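Local coordinates for phosphate-binding protein PstS 2 (Streptococcus pneumoniae, PDB 4H1X) that probably captures phosphate outside the cell membrane and delivers it to the PstSACB ABC transporter for import, at residues S165-M170 against I207-R212. Residues are numbered along the deposited sequence; the frame is centred on the assembly and turned at random. Where two conformers were deposited one is given.
Sequences SVSSLM and IGMVSR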
# COMPACT_ATOMS: atom_id res chain seq x y z
N SER A 165 -0.15 4.17 5.61
CA SER A 165 0.06 3.86 4.18
C SER A 165 -0.96 4.54 3.27
O SER A 165 -0.64 4.85 2.12
CB SER A 165 0.01 2.36 3.94
OG SER A 165 1.10 1.72 4.61
N VAL A 166 -2.18 4.75 3.78
CA VAL A 166 -3.24 5.36 2.95
C VAL A 166 -3.25 6.89 3.08
O VAL A 166 -3.86 7.56 2.24
CB VAL A 166 -4.62 4.78 3.34
CG1 VAL A 166 -5.72 5.20 2.34
CG2 VAL A 166 -4.56 3.26 3.46
N SER A 167 -2.57 7.44 4.11
CA SER A 167 -2.57 8.88 4.42
C SER A 167 -2.20 9.79 3.26
O SER A 167 -2.90 10.78 3.02
CB SER A 167 -1.65 9.17 5.60
OG SER A 167 -2.14 8.50 6.75
N SER A 168 -1.08 9.49 2.55
CA SER A 168 -0.63 10.35 1.45
C SER A 168 -1.69 10.44 0.36
O SER A 168 -2.02 11.55 -0.05
CB SER A 168 0.70 9.87 0.86
OG SER A 168 1.12 10.83 -0.10
N LEU A 169 -2.25 9.29 -0.05
CA LEU A 169 -3.29 9.25 -1.07
C LEU A 169 -4.56 9.98 -0.59
O LEU A 169 -5.17 10.72 -1.38
CB LEU A 169 -3.62 7.81 -1.46
CG LEU A 169 -4.75 7.68 -2.51
CD1 LEU A 169 -4.41 8.44 -3.83
CD2 LEU A 169 -5.07 6.23 -2.79
N MSE A 170 -4.95 9.78 0.68
CA MSE A 170 -6.11 10.46 1.25
C MSE A 170 -5.92 11.97 1.19
O MSE A 170 -6.86 12.68 0.85
CB MSE A 170 -6.34 9.98 2.70
CG MSE A 170 -7.62 10.48 3.29
SE MSE A 170 -9.17 10.06 2.10
CE MSE A 170 -9.13 8.28 2.01
N ILE A 207 -14.60 8.53 8.62
CA ILE A 207 -14.12 7.51 7.69
C ILE A 207 -12.81 6.94 8.23
O ILE A 207 -11.96 7.71 8.73
CB ILE A 207 -13.91 8.15 6.28
CG1 ILE A 207 -15.26 8.72 5.72
CG2 ILE A 207 -13.33 7.14 5.27
CD1 ILE A 207 -15.09 9.74 4.54
N GLY A 208 -12.65 5.64 8.10
CA GLY A 208 -11.43 4.95 8.51
C GLY A 208 -10.64 4.51 7.30
O GLY A 208 -11.21 4.26 6.23
N MSE A 209 -9.31 4.41 7.46
CA MSE A 209 -8.37 3.97 6.43
C MSE A 209 -7.69 2.70 6.91
O MSE A 209 -7.11 2.69 7.99
CB MSE A 209 -7.30 5.03 6.11
CG MSE A 209 -7.84 6.41 5.82
SE MSE A 209 -6.34 7.66 5.51
CE MSE A 209 -5.59 7.81 7.30
N VAL A 210 -7.80 1.65 6.12
CA VAL A 210 -7.31 0.29 6.45
C VAL A 210 -6.54 -0.22 5.25
O VAL A 210 -7.12 -0.36 4.18
CB VAL A 210 -8.53 -0.61 6.83
CG1 VAL A 210 -8.08 -2.05 7.12
CG2 VAL A 210 -9.30 -0.03 8.04
N SER A 211 -5.23 -0.51 5.40
CA SER A 211 -4.40 -0.94 4.25
C SER A 211 -4.26 -2.48 4.18
O SER A 211 -3.20 -3.00 3.83
CB SER A 211 -3.03 -0.28 4.33
OG SER A 211 -2.53 -0.43 5.65
N ARG A 212 -5.35 -3.19 4.47
CA ARG A 212 -5.39 -4.66 4.46
C ARG A 212 -6.83 -5.10 4.49
O ARG A 212 -7.72 -4.26 4.64
CB ARG A 212 -4.66 -5.21 5.71
CG ARG A 212 -5.20 -4.67 7.04
CD ARG A 212 -4.68 -5.40 8.28
NE ARG A 212 -5.02 -4.71 9.53
CZ ARG A 212 -6.22 -4.75 10.12
NH1 ARG A 212 -7.21 -5.44 9.57
NH2 ARG A 212 -6.44 -4.11 11.27
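M209, like M170 a selenomethionine here, reaches from strand 207-210 across the helix to lie against V166 and M170, one turn apart. Its SE lies 3.6 Å from CB of M170 and 4.0 Å from CB of V166. The chain leaves the backbone with CG beside the backbone N (chi1 -51°), runs extended through chi2 and bends at chi3 (-71°), which brings CE to 3.6 Å from OG of S167 in the conformer given. A long, unbranched methionine chain suits a place where it must touch three helix residues, whereas compact, branched V166 can sit where backbones come close: its CB is 3.9 Å from CB of M209. In that conformer OG of S167 abuts the methyl, and its polar partners are OG of S190 and the carbonyl O of S163. The strand pairs in parallel with strand 155-162, which leads directly into helix 164-180, so the contact packs the first turns of this helix against the sheet in one lobe of a periplasmic-binding-protein fold; F106 and I108 of strand 103-110 extend the apolar layer. Toward the partly exposed end the packing thins to small serines, the CB atoms of S165 and S211 meeting at 4.0 Å. CG2 of V166 touches the same S211 carbon, while the hydroxyls have polar partners: S211 OG hydrogen-bonds OG of S163, and S165 OG hydrogen-bonds R104 and, weakly, a bound citrate, probably from the crystallisation liquor.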